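Local coordinates for uncharacterized protein DSY3957 (Desulfitobacterium hafniense, PDB 3HXL) that probably serves as a tail sheath protein of the myovirus family, a building block of the contractile sheath around the inner tube of a phage-type tail, at residues A[352-365]-A[378-390]. Numbering follows the deposited sequence.
Sequences GINNDFVRIFSKFY and LLKSECINYMNTL
Leu378 meets Tyr365 through its carbonyl: the phenol OH of Tyr365 gives a weak hydrogen bond to Leu378 O at 3.2 Å. One residue on, Leu379 is shared by two rings. Its CG lies beside Tyr365 CE2, while CD2 presses on Phe361 CE1 at 3.3 Å; the same leucine also touches Val416 and Ile418 of strand 415-422. Glu382 brings its CG methylene to the edge of the Tyr365 ring near the hydroxyl. Cys383 works between two phenylalanines, its SG over one face of Phe357, 4.6 Å from the ring centroid, and in the plane of Phe361 at the edge, 3.8 Å from CZ. In this sheath C-terminal domain segments 352-364 and 378-390, of helices 344-364 and 373-392, run roughly antiparallel at 145°, laid against strands 405-408, 415-422 and 431-438; Val435 touches both Phe357 and Phe361, and Ile437 touches Phe361. Tyr386 is a knob in the hole formed by Gly352, Ile353, Asp356 and Phe357. With CG anti to the backbone N (chi1 175°), its ring is placed between these residues, where it takes the edge of Phe357 on its face, a T-shaped pair with planes at 68°. Tyr386 OH donates a hydrogen bond to Asp356 OD2 (2.6 Å), on that oxygen's anti lone pair, and Arg359 NH2 bridges to the other oxygen, OD1, from above the carboxylate plane. Selenomethionine Met387 sets SE against Ile353 CD1, and Leu390 CD1 packs on Ile353 CG1 at 3.9 Å.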
loop_
_atom_site.group_PDB
_atom_site.type_symbol
_atom_site.label_atom_id
_atom_site.label_comp_id
_atom_site.label_asym_id
_atom_site.label_seq_id
_atom_site.Cartn_x
_atom_site.Cartn_y
_atom_site.Cartn_z
ATOM N N GLY A 352 -8.565 14.173 3.626
ATOM C CA GLY A 352 -9.863 13.614 3.974
ATOM C C GLY A 352 -10.979 14.535 3.520
ATOM O O GLY A 352 -11.995 14.090 2.979
ATOM N N ILE A 353 -10.793 15.831 3.749
ATOM C CA ILE A 353 -11.785 16.818 3.343
ATOM C C ILE A 353 -11.932 16.763 1.832
ATOM O O ILE A 353 -13.045 16.737 1.300
ATOM C CB ILE A 353 -11.358 18.237 3.760
ATOM C CG1 ILE A 353 -11.486 18.389 5.279
ATOM C CG2 ILE A 353 -12.207 19.280 3.038
ATOM C CD1 ILE A 353 -10.987 19.721 5.804
ATOM N N ASN A 354 -10.799 16.739 1.140
ATOM C CA ASN A 354 -10.807 16.681 -0.317
ATOM C C ASN A 354 -11.508 15.431 -0.831
ATOM O O ASN A 354 -12.537 15.515 -1.495
ATOM C CB ASN A 354 -9.384 16.678 -0.867
ATOM C CG ASN A 354 -9.358 16.667 -2.384
ATOM O OD1 ASN A 354 -9.328 17.718 -3.020
ATOM N ND2 ASN A 354 -9.400 15.476 -2.968
ATOM N N ASN A 355 -10.928 14.274 -0.525
ATOM C CA ASN A 355 -11.473 12.999 -0.972
ATOM C C ASN A 355 -12.930 12.791 -0.573
ATOM O O ASN A 355 -13.743 12.374 -1.398
ATOM C CB ASN A 355 -10.612 11.851 -0.448
ATOM C CG ASN A 355 -9.224 11.834 -1.072
ATOM O OD1 ASN A 355 -8.313 11.164 -0.572
ATOM N ND2 ASN A 355 -9.057 12.563 -2.174
ATOM N N ASP A 356 -13.268 13.070 0.681
ATOM C CA ASP A 356 -14.648 12.898 1.121
ATOM C C ASP A 356 -15.590 13.818 0.351
ATOM O O ASP A 356 -16.601 13.365 -0.187
ATOM C CB ASP A 356 -14.780 13.147 2.628
ATOM C CG ASP A 356 -14.033 12.112 3.458
ATOM O OD1 ASP A 356 -13.824 10.985 2.961
ATOM O OD2 ASP A 356 -13.665 12.420 4.611
ATOM N N PHE A 357 -15.265 15.106 0.290
ATOM C CA PHE A 357 -16.101 16.057 -0.435
ATOM C C PHE A 357 -16.347 15.598 -1.865
ATOM O O PHE A 357 -17.491 15.540 -2.317
ATOM C CB PHE A 357 -15.447 17.442 -0.455
ATOM C CG PHE A 357 -15.726 18.265 0.775
ATOM C CD1 PHE A 357 -16.170 17.662 1.954
ATOM C CD2 PHE A 357 -15.513 19.636 0.766
ATOM C CE1 PHE A 357 -16.395 18.419 3.100
ATOM C CE2 PHE A 357 -15.734 20.402 1.905
ATOM C CZ PHE A 357 -16.177 19.790 3.076
ATOM N N VAL A 358 -15.269 15.285 -2.581
ATOM C CA VAL A 358 -15.382 14.829 -3.960
ATOM C C VAL A 358 -16.352 13.653 -4.046
ATOM O O VAL A 358 -17.158 13.569 -4.973
ATOM C CB VAL A 358 -14.009 14.388 -4.527
ATOM C CG1 VAL A 358 -14.199 13.719 -5.884
ATOM C CG2 VAL A 358 -13.094 15.597 -4.673
ATOM N N ARG A 359 -16.280 12.757 -3.067
ATOM C CA ARG A 359 -17.142 11.582 -3.031
ATOM C C ARG A 359 -18.595 11.939 -2.705
ATOM O O ARG A 359 -19.520 11.487 -3.382
ATOM C CB ARG A 359 -16.596 10.575 -2.010
ATOM C CG ARG A 359 -17.443 9.328 -1.819
ATOM C CD ARG A 359 -16.693 8.288 -0.992
ATOM N NE ARG A 359 -16.291 8.801 0.316
ATOM C CZ ARG A 359 -17.137 9.087 1.301
ATOM N NH1 ARG A 359 -18.440 8.906 1.130
ATOM N NH2 ARG A 359 -16.680 9.553 2.455
ATOM N N ILE A 360 -18.789 12.759 -1.679
ATOM C CA ILE A 360 -20.127 13.170 -1.263
ATOM C C ILE A 360 -20.866 13.969 -2.330
ATOM O O ILE A 360 -22.044 13.728 -2.591
ATOM C CB ILE A 360 -20.071 14.024 0.018
ATOM C CG1 ILE A 360 -19.377 13.239 1.131
ATOM C CG2 ILE A 360 -21.473 14.436 0.439
ATOM C CD1 ILE A 360 -19.986 11.879 1.392
ATOM N N PHE A 361 -20.177 14.926 -2.942
ATOM C CA PHE A 361 -20.796 15.752 -3.968
ATOM C C PHE A 361 -21.099 14.971 -5.240
ATOM O O PHE A 361 -22.180 15.101 -5.810
ATOM C CB PHE A 361 -19.901 16.944 -4.319
ATOM C CG PHE A 361 -19.500 17.776 -3.136
ATOM C CD1 PHE A 361 -20.337 17.895 -2.030
ATOM C CD2 PHE A 361 -18.289 18.462 -3.139
ATOM C CE1 PHE A 361 -19.971 18.678 -0.941
ATOM C CE2 PHE A 361 -17.913 19.248 -2.058
ATOM C CZ PHE A 361 -18.758 19.359 -0.957
ATOM N N SER A 362 -20.142 14.164 -5.683
ATOM C CA SER A 362 -20.301 13.380 -6.900
ATOM C C SER A 362 -21.356 12.286 -6.787
ATOM O O SER A 362 -21.894 11.828 -7.796
ATOM C CB SER A 362 -18.965 12.746 -7.297
ATOM O OG SER A 362 -17.982 13.735 -7.544
ATOM N N LYS A 363 -21.654 11.869 -5.562
ATOM C CA LYS A 363 -22.635 10.813 -5.348
ATOM C C LYS A 363 -24.040 11.301 -5.010
ATOM O O LYS A 363 -25.010 10.923 -5.667
ATOM C CB LYS A 363 -22.153 9.868 -4.243
ATOM C CG LYS A 363 -20.990 8.971 -4.640
ATOM C CD LYS A 363 -21.427 7.888 -5.618
ATOM C CE LYS A 363 -22.420 6.927 -4.977
ATOM N NZ LYS A 363 -22.815 5.828 -5.904
ATOM N N PHE A 364 -24.148 12.146 -3.993
ATOM C CA PHE A 364 -25.448 12.638 -3.561
ATOM C C PHE A 364 -25.881 13.964 -4.183
ATOM O O PHE A 364 -26.997 14.429 -3.948
ATOM C CB PHE A 364 -25.463 12.740 -2.035
ATOM C CG PHE A 364 -24.926 11.516 -1.345
ATOM C CD1 PHE A 364 -25.526 10.275 -1.534
ATOM C CD2 PHE A 364 -23.809 11.601 -0.521
ATOM C CE1 PHE A 364 -25.019 9.135 -0.914
ATOM C CE2 PHE A 364 -23.294 10.466 0.105
ATOM C CZ PHE A 364 -23.901 9.231 -0.093
ATOM N N TYR A 365 -25.006 14.573 -4.976
ATOM C CA TYR A 365 -25.333 15.840 -5.619
ATOM C C TYR A 365 -25.049 15.819 -7.116
ATOM O O TYR A 365 -25.746 16.466 -7.897
ATOM C CB TYR A 365 -24.555 16.985 -4.964
ATOM C CG TYR A 365 -25.018 17.320 -3.563
ATOM C CD1 TYR A 365 -24.761 16.463 -2.493
ATOM C CD2 TYR A 365 -25.726 18.494 -3.309
ATOM C CE1 TYR A 365 -25.201 16.767 -1.205
ATOM C CE2 TYR A 365 -26.168 18.807 -2.027
ATOM C CZ TYR A 365 -25.903 17.940 -0.982
ATOM O OH TYR A 365 -26.340 18.245 0.285
ATOM N N LEU A 378 -28.636 23.394 1.171
ATOM C CA LEU A 378 -28.545 21.979 1.507
ATOM C C LEU A 378 -27.101 21.488 1.487
ATOM O O LEU A 378 -26.691 20.689 2.332
ATOM C CB LEU A 378 -29.390 21.156 0.533
ATOM C CG LEU A 378 -29.557 19.670 0.856
ATOM C CD1 LEU A 378 -30.117 19.491 2.263
ATOM C CD2 LEU A 378 -30.476 19.041 -0.172
ATOM N N LEU A 379 -26.338 21.970 0.514
ATOM C CA LEU A 379 -24.939 21.593 0.381
ATOM C C LEU A 379 -24.176 22.147 1.583
ATOM O O LEU A 379 -23.309 21.481 2.152
ATOM C CB LEU A 379 -24.373 22.173 -0.914
ATOM C CG LEU A 379 -23.262 21.379 -1.600
ATOM C CD1 LEU A 379 -22.888 22.066 -2.903
ATOM C CD2 LEU A 379 -22.059 21.271 -0.683
ATOM N N LYS A 380 -24.513 23.374 1.960
ATOM C CA LYS A 380 -23.884 24.040 3.090
ATOM C C LYS A 380 -24.134 23.263 4.377
ATOM O O LYS A 380 -23.234 23.093 5.204
ATOM C CB LYS A 380 -24.437 25.461 3.227
ATOM C CG LYS A 380 -23.893 26.243 4.411
ATOM C CD LYS A 380 -24.451 27.658 4.422
ATOM C CE LYS A 380 -23.868 28.480 5.554
ATOM N NZ LYS A 380 -24.369 29.881 5.527
ATOM N N SER A 381 -25.366 22.791 4.541
ATOM C CA SER A 381 -25.746 22.031 5.726
ATOM C C SER A 381 -24.976 20.719 5.815
ATOM O O SER A 381 -24.531 20.322 6.893
ATOM C CB SER A 381 -27.250 21.738 5.705
ATOM O OG SER A 381 -27.615 20.876 6.771
ATOM N N GLU A 382 -24.819 20.041 4.685
ATOM C CA GLU A 382 -24.104 18.774 4.684
ATOM C C GLU A 382 -22.622 18.957 4.999
ATOM O O GLU A 382 -22.009 18.100 5.637
ATOM C CB GLU A 382 -24.283 18.064 3.340
ATOM C CG GLU A 382 -25.723 17.643 3.072
ATOM C CD GLU A 382 -26.285 16.737 4.162
ATOM O OE1 GLU A 382 -25.796 15.594 4.299
ATOM O OE2 GLU A 382 -27.209 17.174 4.884
ATOM N N CYS A 383 -22.051 20.074 4.564
ATOM C CA CYS A 383 -20.642 20.341 4.829
ATOM C C CYS A 383 -20.437 20.697 6.295
ATOM O O CYS A 383 -19.461 20.277 6.916
ATOM C CB CYS A 383 -20.141 21.467 3.927
ATOM S SG CYS A 383 -20.077 20.974 2.189
ATOM N N ILE A 384 -21.361 21.477 6.842
ATOM C CA ILE A 384 -21.280 21.862 8.240
ATOM C C ILE A 384 -21.323 20.602 9.088
ATOM O O ILE A 384 -20.516 20.429 10.002
ATOM C CB ILE A 384 -22.449 22.781 8.628
ATOM C CG1 ILE A 384 -22.303 24.122 7.908
ATOM C CG2 ILE A 384 -22.490 22.982 10.135
ATOM C CD1 ILE A 384 -21.060 24.884 8.286
ATOM N N ASN A 385 -22.260 19.713 8.782
ATOM C CA ASN A 385 -22.370 18.472 9.536
ATOM C C ASN A 385 -21.079 17.679 9.432
ATOM O O ASN A 385 -20.644 17.061 10.404
ATOM C CB ASN A 385 -23.536 17.635 9.024
ATOM C CG ASN A 385 -24.872 18.293 9.290
ATOM O OD1 ASN A 385 -25.086 18.870 10.359
ATOM N ND2 ASN A 385 -25.782 18.206 8.328
ATOM N N TYR A 386 -20.472 17.700 8.249
ATOM C CA TYR A 386 -19.221 16.985 8.029
ATOM C C TYR A 386 -18.125 17.589 8.900
ATOM O O TYR A 386 -17.391 16.872 9.578
ATOM C CB TYR A 386 -18.800 17.078 6.559
ATOM C CG TYR A 386 -17.445 16.459 6.281
ATOM C CD1 TYR A 386 -17.323 15.105 5.966
ATOM C CD2 TYR A 386 -16.280 17.220 6.373
ATOM C CE1 TYR A 386 -16.072 14.526 5.749
ATOM C CE2 TYR A 386 -15.028 16.654 6.162
ATOM C CZ TYR A 386 -14.928 15.311 5.853
ATOM O OH TYR A 386 -13.684 14.749 5.657
HETATM N N MSE A 387 -18.014 18.912 8.874
HETATM C CA MSE A 387 -16.991 19.583 9.658
HETATM C C MSE A 387 -17.206 19.353 11.149
HETATM O O MSE A 387 -16.244 19.213 11.903
HETATM C CB MSE A 387 -16.973 21.076 9.338
HETATM C CG MSE A 387 -16.577 21.390 7.897
HETATM SE SE MSE A 387 -14.774 20.773 7.441
HETATM C CE MSE A 387 -13.768 22.107 8.405
ATOM N N ASN A 388 -18.465 19.303 11.579
ATOM C CA ASN A 388 -18.751 19.067 12.988
ATOM C C ASN A 388 -18.288 17.672 13.391
ATOM O O ASN A 388 -17.834 17.461 14.515
ATOM C CB ASN A 388 -20.246 19.240 13.280
ATOM C CG ASN A 388 -20.656 20.698 13.332
ATOM O OD1 ASN A 388 -19.902 21.546 13.816
ATOM N ND2 ASN A 388 -21.856 20.998 12.850
ATOM N N THR A 389 -18.397 16.722 12.468
ATOM C CA THR A 389 -17.971 15.352 12.733
ATOM C C THR A 389 -16.455 15.298 12.924
ATOM O O THR A 389 -15.950 14.537 13.755
ATOM C CB THR A 389 -18.368 14.414 11.578
ATOM O OG1 THR A 389 -19.791 14.423 11.432
ATOM C CG2 THR A 389 -17.905 12.990 11.854
ATOM N N LEU A 390 -15.729 16.105 12.153
ATOM C CA LEU A 390 -14.276 16.149 12.269
ATOM C C LEU A 390 -13.889 16.744 13.614
ATOM O O LEU A 390 -12.914 16.325 14.237
ATOM C CB LEU A 390 -13.661 16.997 11.147
ATOM C CG LEU A 390 -13.561 16.365 9.757
ATOM C CD1 LEU A 390 -12.962 17.364 8.775
ATOM C CD2 LEU A 390 -12.682 15.121 9.836
#